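Local coordinates for protein Cys-Gly metallodipeptidase DUG1 (Saccharomyces cerevisiae, PDB 4G1P) that hydrolyses the Cys-Gly dipeptide as a homodimeric metallopeptidase and serves as the catalytic component of the complex that degrades glutathione, at residues S21-A26 with F119-D124; A280-I285 with R313-S318; G343-R348 with C379-I384. All coordinates share one frame; numbering follows the deposited sequence.

Contact 1: residues S21-A26 with F119-D124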
loop_
_atom_site.group_PDB
_atom_site.type_symbol
_atom_site.label_atom_id
_atom_site.label_comp_id
_atom_site.label_asym_id
_atom_site.label_seq_id
_atom_site.Cartn_x
_atom_site.Cartn_y
_atom_site.Cartn_z
ATOM N N SER A 21 -6.211 -2.572 35.833
ATOM C CA SER A 21 -7.327 -3.344 35.352
ATOM C C SER A 21 -8.177 -2.498 34.408
ATOM O O SER A 21 -8.517 -2.919 33.293
ATOM C CB SER A 21 -8.148 -3.839 36.532
ATOM O OG SER A 21 -9.269 -4.570 36.078
ATOM N N ARG A 22 -8.512 -1.298 34.855
ATOM C CA ARG A 22 -9.295 -0.388 34.044
ATOM C C ARG A 22 -8.595 -0.130 32.710
ATOM O O ARG A 22 -9.227 -0.159 31.656
ATOM C CB ARG A 22 -9.526 0.911 34.798
ATOM C CG ARG A 22 -9.991 2.040 33.919
ATOM C CD ARG A 22 -10.145 3.320 34.719
ATOM N NE ARG A 22 -11.357 3.302 35.530
ATOM C CZ ARG A 22 -11.510 3.968 36.666
ATOM N NH1 ARG A 22 -10.527 4.719 37.148
ATOM N NH2 ARG A 22 -12.656 3.883 37.317
ATOM N N LEU A 23 -7.285 0.083 32.758
ATOM C CA LEU A 23 -6.531 0.414 31.562
ATOM C C LEU A 23 -6.438 -0.793 30.616
ATOM O O LEU A 23 -6.371 -0.640 29.407
ATOM C CB LEU A 23 -5.151 0.936 31.938
ATOM C CG LEU A 23 -4.227 1.334 30.795
ATOM C CD1 LEU A 23 -4.852 2.423 29.957
ATOM C CD2 LEU A 23 -2.889 1.783 31.342
ATOM N N THR A 24 -6.475 -1.997 31.167
ATOM C CA THR A 24 -6.386 -3.186 30.333
ATOM C C THR A 24 -7.640 -3.355 29.495
ATOM O O THR A 24 -7.553 -3.663 28.305
ATOM C CB THR A 24 -6.182 -4.464 31.158
ATOM O OG1 THR A 24 -4.993 -4.344 31.949
ATOM C CG2 THR A 24 -6.067 -5.657 30.246
ATOM N N LYS A 25 -8.800 -3.158 30.123
ATOM C CA LYS A 25 -10.076 -3.336 29.441
ATOM C C LYS A 25 -10.205 -2.360 28.291
ATOM O O LYS A 25 -10.605 -2.736 27.184
ATOM C CB LYS A 25 -11.241 -3.138 30.401
ATOM C CG LYS A 25 -11.476 -4.305 31.336
ATOM C CD LYS A 25 -12.336 -3.905 32.528
ATOM C CE LYS A 25 -12.469 -5.052 33.505
ATOM N NZ LYS A 25 -11.232 -5.886 33.455
ATOM N N ALA A 26 -9.849 -1.111 28.572
ATOM C CA ALA A 26 -9.888 -0.031 27.599
ATOM C C ALA A 26 -9.017 -0.320 26.373
ATOM O O ALA A 26 -9.453 -0.187 25.233
ATOM C CB ALA A 26 -9.452 1.269 28.262
ATOM N N PHE A 119 -3.312 -5.019 20.826
ATOM C CA PHE A 119 -4.494 -4.786 21.656
ATOM C C PHE A 119 -4.624 -5.742 22.820
ATOM O O PHE A 119 -5.695 -5.894 23.373
ATOM C CB PHE A 119 -5.780 -4.740 20.828
ATOM C CG PHE A 119 -5.750 -3.702 19.750
ATOM C CD1 PHE A 119 -6.090 -2.388 20.025
ATOM C CD2 PHE A 119 -5.341 -4.026 18.471
ATOM C CE1 PHE A 119 -6.050 -1.427 19.039
ATOM C CE2 PHE A 119 -5.296 -3.070 17.483
ATOM C CZ PHE A 119 -5.656 -1.768 17.766
ATOM N N LYS A 120 -3.532 -6.393 23.184
ATOM C CA LYS A 120 -3.470 -7.054 24.471
ATOM C C LYS A 120 -2.469 -6.264 25.283
ATOM O O LYS A 120 -1.281 -6.309 25.007
ATOM C CB LYS A 120 -3.015 -8.511 24.339
ATOM C CG LYS A 120 -3.891 -9.379 23.443
ATOM C CD LYS A 120 -5.355 -9.401 23.900
ATOM C CE LYS A 120 -5.612 -10.469 24.962
ATOM N NZ LYS A 120 -6.923 -10.289 25.656
ATOM N N LEU A 121 -2.943 -5.521 26.270
ATOM C CA LEU A 121 -2.052 -4.701 27.078
ATOM C C LEU A 121 -1.125 -5.566 27.936
ATOM O O LEU A 121 -1.580 -6.255 28.840
ATOM C CB LEU A 121 -2.856 -3.757 27.982
ATOM C CG LEU A 121 -1.950 -2.877 28.844
ATOM C CD1 LEU A 121 -1.350 -1.770 27.975
ATOM C CD2 LEU A 121 -2.683 -2.321 30.045
ATOM N N VAL A 122 0.169 -5.524 27.654
ATOM C CA VAL A 122 1.135 -6.241 28.460
ATOM C C VAL A 122 1.739 -5.308 29.492
ATOM O O VAL A 122 2.366 -4.306 29.135
ATOM C CB VAL A 122 2.279 -6.779 27.601
ATOM C CG1 VAL A 122 3.438 -7.260 28.490
ATOM C CG2 VAL A 122 1.775 -7.883 26.688
ATOM N N ILE A 123 1.555 -5.644 30.767
ATOM C CA ILE A 123 2.049 -4.825 31.868
ATOM C C ILE A 123 3.209 -5.522 32.562
ATOM O O ILE A 123 3.029 -6.570 33.155
ATOM C CB ILE A 123 0.943 -4.583 32.921
ATOM C CG1 ILE A 123 -0.226 -3.826 32.299
ATOM C CG2 ILE A 123 1.507 -3.853 34.147
ATOM C CD1 ILE A 123 -1.247 -3.336 33.296
ATOM N N ASP A 124 4.396 -4.939 32.494
ATOM C CA ASP A 124 5.569 -5.543 33.115
ATOM C C ASP A 124 6.079 -4.639 34.231
ATOM O O ASP A 124 6.821 -3.691 33.972
ATOM C CB ASP A 124 6.666 -5.765 32.069
ATOM C CG ASP A 124 7.915 -6.431 32.643
ATOM O OD1 ASP A 124 8.010 -6.619 33.877
ATOM O OD2 ASP A 124 8.818 -6.770 31.843
HETATM O O HOH W 1 -5.432 -5.523 26.786
#
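L121 turns its side chain toward the helix 16-28 and sets one methyl against T24 and L23. Starting at CB, the bond to CG runs anti to the backbone N (chi1 -180°), which carries the branch point out to the helix flank. From CG the two methyls part. CD1 makes no close contact with 21-26; CD2 does the touching, lying 3.6 Å from T24 OG1, 3.8 Å from T24 CA and 4.0 Å from L23 CG, lodged against the backbone of the helix as well as its side chains. The L23 and L121 side chains meet at about a right angle, branch point to methyl. I123, two residues on, comes in beside it, with its CD1 4.1 Å from T24 OG1 and 3.7 Å from L121 CD2.

The T24 hydroxyl sits among these methyls without lacking a partner, since OG1 lies beside its own backbone N (chi1 -58°) and hydrogen-bonds to F20 O one turn earlier in the same helix. For L121 and I123 it therefore acts as a packing surface. A water lies between the backbones, 3.2 Å from T24 O, to which it can donate, and accepts from L121 N, although that second bond is modelled too short to be trusted.

Behind the contact, L23 also packs on L143 of helix 135-154, and L121 also rests on I27. V122 shares backbone hydrogen bonds with K131, fixing the strand to its neighbour. Within the catalytic domain of this M20 peptidase, helix 16-28 is thus laid against the start of strand 122-124, an outer strand within this chain of a small three-stranded antiparallel sheet, with L23 about 11 Å, side chain to side chain, from the zinc ligand D137.

Contact 2: residues A280-I285 with R313-S318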
loop_
_atom_site.group_PDB
_atom_site.type_symbol
_atom_site.label_atom_id
_atom_site.label_comp_id
_atom_site.label_asym_id
_atom_site.label_seq_id
_atom_site.Cartn_x
_atom_site.Cartn_y
_atom_site.Cartn_z
ATOM N N ALA A 280 14.942 33.154 24.221
ATOM C CA ALA A 280 15.261 33.004 25.639
ATOM C C ALA A 280 14.816 31.648 26.157
ATOM O O ALA A 280 15.603 30.902 26.741
ATOM C CB ALA A 280 14.608 34.106 26.454
ATOM N N LEU A 281 13.546 31.333 25.923
ATOM C CA LEU A 281 12.958 30.079 26.384
ATOM C C LEU A 281 13.647 28.821 25.850
ATOM O O LEU A 281 13.517 27.753 26.451
ATOM C CB LEU A 281 11.471 30.038 26.048
ATOM C CG LEU A 281 10.651 31.182 26.637
ATOM C CD1 LEU A 281 9.446 31.457 25.770
ATOM C CD2 LEU A 281 10.214 30.848 28.047
ATOM N N TYR A 282 14.345 28.956 24.748
ATOM C CA TYR A 282 14.885 27.813 24.083
ATOM C C TYR A 282 16.168 27.414 24.707
ATOM O O TYR A 282 16.700 26.377 24.430
ATOM C CB TYR A 282 15.075 28.043 22.594
ATOM C CG TYR A 282 13.810 28.173 21.821
ATOM C CD1 TYR A 282 12.630 27.695 22.308
ATOM C CD2 TYR A 282 13.797 28.794 20.626
ATOM C CE1 TYR A 282 11.482 27.829 21.613
ATOM C CE2 TYR A 282 12.650 28.902 19.926
ATOM C CZ TYR A 282 11.508 28.427 20.430
ATOM O OH TYR A 282 10.402 28.578 19.708
ATOM N N LYS A 283 16.679 28.229 25.579
ATOM C CA LYS A 283 17.959 27.896 26.094
ATOM C C LYS A 283 17.683 27.397 27.466
ATOM O O LYS A 283 16.702 27.734 28.069
ATOM C CB LYS A 283 18.947 29.010 25.857
ATOM C CG LYS A 283 20.336 28.463 25.747
ATOM C CD LYS A 283 20.332 26.971 26.036
ATOM C CE LYS A 283 21.707 26.503 26.512
ATOM N NZ LYS A 283 22.664 27.622 26.781
ATOM N N ASP A 284 18.571 26.557 27.928
ATOM C CA ASP A 284 18.391 25.880 29.166
ATOM C C ASP A 284 17.566 24.669 29.044
ATOM O O ASP A 284 17.186 24.092 30.019
ATOM C CB ASP A 284 17.548 26.754 30.057
ATOM C CG ASP A 284 18.369 27.569 30.954
ATOM O OD1 ASP A 284 19.450 27.110 31.303
ATOM O OD2 ASP A 284 17.987 28.693 31.275
ATOM N N ILE A 285 17.372 24.214 27.844
ATOM C CA ILE A 285 16.551 23.069 27.649
ATOM C C ILE A 285 17.607 22.024 27.755
ATOM O O ILE A 285 18.741 22.290 27.531
ATOM C CB ILE A 285 15.600 23.167 26.463
ATOM C CG1 ILE A 285 14.370 23.911 26.891
ATOM C CG2 ILE A 285 15.207 21.799 25.971
ATOM C CD1 ILE A 285 13.649 24.522 25.751
ATOM N N ARG A 313 12.038 21.007 15.123
ATOM C CA ARG A 313 10.864 20.295 15.640
ATOM C C ARG A 313 9.739 21.243 16.023
ATOM O O ARG A 313 8.579 20.879 15.925
ATOM C CB ARG A 313 11.180 19.497 16.896
ATOM C CG ARG A 313 12.261 18.485 16.762
ATOM C CD ARG A 313 12.654 17.999 18.141
ATOM N NE ARG A 313 11.627 17.135 18.704
ATOM C CZ ARG A 313 11.871 15.924 19.178
ATOM N NH1 ARG A 313 13.108 15.462 19.167
ATOM N NH2 ARG A 313 10.886 15.186 19.672
ATOM N N TRP A 314 10.078 22.443 16.492
ATOM C CA TRP A 314 9.079 23.281 17.167
ATOM C C TRP A 314 8.514 24.465 16.388
ATOM O O TRP A 314 7.328 24.769 16.511
ATOM C CB TRP A 314 9.611 23.793 18.506
ATOM C CG TRP A 314 9.862 22.727 19.519
ATOM C CD1 TRP A 314 9.464 21.426 19.456
ATOM C CD2 TRP A 314 10.590 22.869 20.749
ATOM N NE1 TRP A 314 9.903 20.749 20.564
ATOM C CE2 TRP A 314 10.593 21.611 21.377
ATOM C CE3 TRP A 314 11.242 23.943 21.378
ATOM C CZ2 TRP A 314 11.213 21.393 22.612
ATOM C CZ3 TRP A 314 11.863 23.725 22.597
ATOM C CH2 TRP A 314 11.844 22.460 23.200
ATOM N N ARG A 315 9.348 25.159 15.619
ATOM C CA ARG A 315 8.922 26.463 15.109
ATOM C C ARG A 315 9.227 26.721 13.645
ATOM O O ARG A 315 8.873 27.769 13.128
ATOM C CB ARG A 315 9.467 27.602 15.986
ATOM C CG ARG A 315 10.981 27.675 16.057
ATOM C CD ARG A 315 11.510 28.778 15.159
ATOM N NE ARG A 315 10.840 30.040 15.431
ATOM C CZ ARG A 315 10.473 30.906 14.492
ATOM N NH1 ARG A 315 10.727 30.645 13.218
ATOM N NH2 ARG A 315 9.855 32.037 14.825
ATOM N N TYR A 316 9.876 25.771 12.983
ATOM C CA TYR A 316 9.971 25.789 11.518
ATOM C C TYR A 316 9.062 24.706 10.960
ATOM O O TYR A 316 8.958 23.637 11.547
ATOM C CB TYR A 316 11.417 25.572 11.055
ATOM C CG TYR A 316 12.317 26.754 11.355
ATOM C CD1 TYR A 316 11.884 28.054 11.117
ATOM C CD2 TYR A 316 13.584 26.578 11.894
ATOM C CE1 TYR A 316 12.694 29.144 11.387
ATOM C CE2 TYR A 316 14.396 27.664 12.170
ATOM C CZ TYR A 316 13.944 28.945 11.912
ATOM O OH TYR A 316 14.740 30.038 12.180
ATOM N N PRO A 317 8.388 24.979 9.835
ATOM C CA PRO A 317 7.477 23.983 9.262
ATOM C C PRO A 317 8.212 22.744 8.784
ATOM O O PRO A 317 9.437 22.755 8.672
ATOM C CB PRO A 317 6.844 24.719 8.071
ATOM C CG PRO A 317 7.799 25.794 7.733
ATOM C CD PRO A 317 8.459 26.203 9.022
ATOM N N SER A 318 7.472 21.674 8.527
ATOM C CA SER A 318 8.065 20.475 7.935
ATOM C C SER A 318 7.098 19.835 6.950
ATOM O O SER A 318 5.890 20.069 7.011
ATOM C CB SER A 318 8.470 19.474 9.014
ATOM O OG SER A 318 7.354 19.108 9.800
#
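Y282 and W314 stand on two segments of the chain near the ends of helices 276-281 and 306-314, and their CA atoms, 10.1 Å apart, are the nearest across the contact. The backbones never touch. R315 is the first residue past helix 306-314 to abandon helical angles, while on the other side K283 N still bonds back to A280 O. Side chains bridge the distance.

The Y282 and W314 side chains slide past each other in opposite directions, CE1 of the tyrosine reaching W314 CE3 at 3.9 Å. Their planes lie 55° apart, an oblique meeting of rings. I285 arrives at the rim of the indole, its CD1 in the ring plane and 3.7 Å from both W314 CZ3 and CH2, so the six-membered ring is met along one edge by a methyl and a phenol. R315 then crosses the end of the tyrosine at about a right angle, with CG 3.8 Å from Y282 OH; chi1 of 61° places that CG between the backbone N and the carbonyl carbon. The polar ends share one partner: E278 OE2 takes a hydrogen bond from Y282 OH and a salt bridge from R315 NE, bringing phenol and arginine to the same carboxylate.

Around this buried cluster, W314 packs on T417 and R418 of strand 415-419, Y282 on M311 of helix 306-314 and on Y213 of strand 210-226, and I285 on L310.

Contact 3: residues G343-R348 with C379-I384. With CYS (cysteine), chain E.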
loop_
_atom_site.group_PDB
_atom_site.type_symbol
_atom_site.label_atom_id
_atom_site.label_comp_id
_atom_site.label_asym_id
_atom_site.label_seq_id
_atom_site.Cartn_x
_atom_site.Cartn_y
_atom_site.Cartn_z
ATOM N N GLY A 343 -1.190 10.343 -3.699
ATOM C CA GLY A 343 0.023 10.579 -2.936
ATOM C C GLY A 343 -0.292 11.287 -1.626
ATOM O O GLY A 343 -0.971 12.316 -1.622
ATOM N N LYS A 344 0.193 10.731 -0.519
ATOM C CA LYS A 344 -0.106 11.272 0.805
ATOM C C LYS A 344 1.066 12.081 1.373
ATOM O O LYS A 344 2.199 11.601 1.443
ATOM C CB LYS A 344 -0.486 10.138 1.762
ATOM C CG LYS A 344 -1.607 9.229 1.242
ATOM C CD LYS A 344 -2.911 9.991 1.115
ATOM C CE LYS A 344 -4.022 9.138 0.551
ATOM N NZ LYS A 344 -4.279 7.952 1.376
ATOM N N PHE A 345 0.793 13.320 1.762
ATOM C CA PHE A 345 1.812 14.165 2.397
ATOM C C PHE A 345 1.194 15.250 3.295
ATOM O O PHE A 345 0.112 15.786 3.023
ATOM C CB PHE A 345 2.738 14.799 1.347
ATOM C CG PHE A 345 2.060 15.820 0.481
ATOM C CD1 PHE A 345 1.283 15.432 -0.593
ATOM C CD2 PHE A 345 2.199 17.168 0.739
ATOM C CE1 PHE A 345 0.661 16.369 -1.394
ATOM C CE2 PHE A 345 1.572 18.113 -0.055
ATOM C CZ PHE A 345 0.807 17.711 -1.125
ATOM N N SER A 346 1.881 15.575 4.373
ATOM C CA SER A 346 1.382 16.615 5.268
ATOM C C SER A 346 2.431 17.677 5.599
ATOM O O SER A 346 3.650 17.443 5.512
ATOM C CB SER A 346 0.818 15.999 6.541
ATOM O OG SER A 346 1.787 15.178 7.151
ATOM N N ILE A 347 1.939 18.857 5.961
ATOM C CA ILE A 347 2.803 19.940 6.386
ATOM C C ILE A 347 2.496 20.323 7.831
ATOM O O ILE A 347 1.338 20.544 8.206
ATOM C CB ILE A 347 2.657 21.164 5.475
ATOM C CG1 ILE A 347 2.981 20.784 4.014
ATOM C CG2 ILE A 347 3.561 22.277 5.959
ATOM C CD1 ILE A 347 2.748 21.900 2.990
ATOM N N ARG A 348 3.539 20.365 8.650
ATOM C CA ARG A 348 3.406 20.859 10.013
ATOM C C ARG A 348 3.483 22.374 9.997
ATOM O O ARG A 348 4.486 22.947 9.588
ATOM C CB ARG A 348 4.496 20.270 10.904
ATOM C CG ARG A 348 4.395 18.750 11.084
ATOM C CD ARG A 348 3.198 18.339 11.925
ATOM N NE ARG A 348 2.994 16.898 11.872
ATOM C CZ ARG A 348 2.103 16.219 12.597
ATOM N NH1 ARG A 348 1.329 16.836 13.491
ATOM N NH2 ARG A 348 2.007 14.901 12.439
ATOM N N CYS A 379 -5.029 15.393 -12.899
ATOM C CA CYS A 379 -4.357 15.621 -11.623
ATOM C C CYS A 379 -4.971 16.757 -10.836
ATOM O O CYS A 379 -5.406 17.770 -11.392
ATOM C CB CYS A 379 -2.854 15.886 -11.806
ATOM S SG CYS A 379 -1.920 16.084 -10.224
ATOM N N ARG A 380 -4.989 16.577 -9.525
ATOM C CA ARG A 380 -5.454 17.601 -8.616
ATOM C C ARG A 380 -5.044 17.243 -7.195
ATOM O O ARG A 380 -4.879 16.061 -6.855
ATOM C CB ARG A 380 -6.964 17.760 -8.713
ATOM C CG ARG A 380 -7.740 16.658 -8.094
ATOM C CD ARG A 380 -9.204 16.868 -8.332
ATOM N NE ARG A 380 -9.982 15.739 -7.844
ATOM C CZ ARG A 380 -10.327 15.574 -6.570
ATOM N NH1 ARG A 380 -9.948 16.469 -5.659
ATOM N NH2 ARG A 380 -11.044 14.515 -6.203
ATOM N N THR A 381 -4.867 18.270 -6.371
ATOM C CA THR A 381 -4.419 18.081 -5.009
ATOM C C THR A 381 -5.456 18.620 -4.043
ATOM O O THR A 381 -5.929 19.746 -4.182
ATOM C CB THR A 381 -3.049 18.739 -4.791
ATOM O OG1 THR A 381 -2.059 17.968 -5.477
ATOM C CG2 THR A 381 -2.678 18.793 -3.313
ATOM N N GLU A 382 -5.833 17.805 -3.069
ATOM C CA GLU A 382 -6.857 18.237 -2.144
ATOM C C GLU A 382 -6.473 18.050 -0.683
ATOM O O GLU A 382 -5.624 17.227 -0.334
ATOM C CB GLU A 382 -8.190 17.574 -2.470
ATOM C CG GLU A 382 -8.382 16.197 -1.904
ATOM C CD GLU A 382 -9.594 15.514 -2.513
ATOM O OE1 GLU A 382 -10.137 16.062 -3.495
ATOM O OE2 GLU A 382 -10.003 14.441 -2.019
ATOM N N LEU A 383 -7.092 18.857 0.163
ATOM C CA LEU A 383 -6.806 18.838 1.576
ATOM C C LEU A 383 -7.657 17.744 2.202
ATOM O O LEU A 383 -8.844 17.637 1.917
ATOM C CB LEU A 383 -7.132 20.215 2.172
ATOM C CG LEU A 383 -7.095 20.405 3.693
ATOM C CD1 LEU A 383 -5.676 20.463 4.189
ATOM C CD2 LEU A 383 -7.869 21.648 4.097
ATOM N N ILE A 384 -7.053 16.913 3.040
ATOM C CA ILE A 384 -7.839 15.902 3.733
ATOM C C ILE A 384 -8.313 16.411 5.091
ATOM O O ILE A 384 -9.487 16.283 5.426
ATOM C CB ILE A 384 -7.078 14.593 3.921
ATOM C CG1 ILE A 384 -6.695 14.009 2.556
ATOM C CG2 ILE A 384 -7.927 13.640 4.752
ATOM C CD1 ILE A 384 -5.779 12.798 2.611
HETATM N N CYS E . -2.066 12.722 15.095
HETATM C CA CYS E . -1.895 13.488 13.877
HETATM C C CYS E . -0.587 14.277 13.966
HETATM O O CYS E . -0.365 15.031 14.914
HETATM C CB CYS E . -3.101 14.398 13.633
HETATM S SG CYS E . -3.017 15.336 12.138
#
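F345 meets T381, and K344 meets I384, in a side-chain contact between two strands of one sheet that are not neighbours. Strands 340-349 and 378-391 each pair antiparallel with strand 210-226, which runs between them, and the two segments share no hydrogen bond. Phenyl atom F345 CZ lies 4.3 Å from T381 CG2, the methyl approaching the ring obliquely. The next residue back reaches over the other face of the sheet, where K344 CD is likewise 4.3 Å from I384 CD1. Both are loose apolar touches across the middle strand.

The polar ends look elsewhere: T381 OG1 bonds to T223 OG1 on that strand, and K344 NZ forms a salt bridge with E325 and a hydrogen bond to G332 O of the second subunit. Helix 355-371 connects the two strands and covers the F345 side, with V362 against the phenylalanine and C366 against T381. Strand, helix and parallel strand with a third strand in between make a split beta-alpha-beta unit, in keeping with the lid domain of M20 peptidases. The opposite face is turned to the second subunit, whose A330 and G332 pack on K344 and I384.

Further along its strand, R348 reaches the bound cysteine. A bend at chi2 (-70°) turns the chain so that the edge of the guanidinium faces the ligand, and NH1 gives its carbonyl O a nearly straight hydrogen bond of 2.9 Å, 168° at the hydrogen. With an alanine here, the cysteine carbonyl would probably lose this donor and be held less firmly in the pocket. NH1 also makes a weak bond to S422, another pocket residue, while NH2 bonds to S234 OG of the second subunit.

Along the chain the three contacts come in series, 1, then 2, then 3. Contact 1 lies on the other side of the chain's centre from the remaining two, its centre 35 Å from that of contact 2 and 36 Å from that of contact 3. Contacts 2 and 3, with centres 26 Å apart, touch: strand 318-325 runs antiparallel to strand 340-349, and S318 O lies 2.9 Å from R348 N, probably a hydrogen bond. The segment that leaves helix 306-314 in contact 2 thus leads straight into the sheet that carries the cysteine-binding arginine. Both touch the second subunit, whereas contact 1, in the catalytic domain, meets no other chain of the assembly.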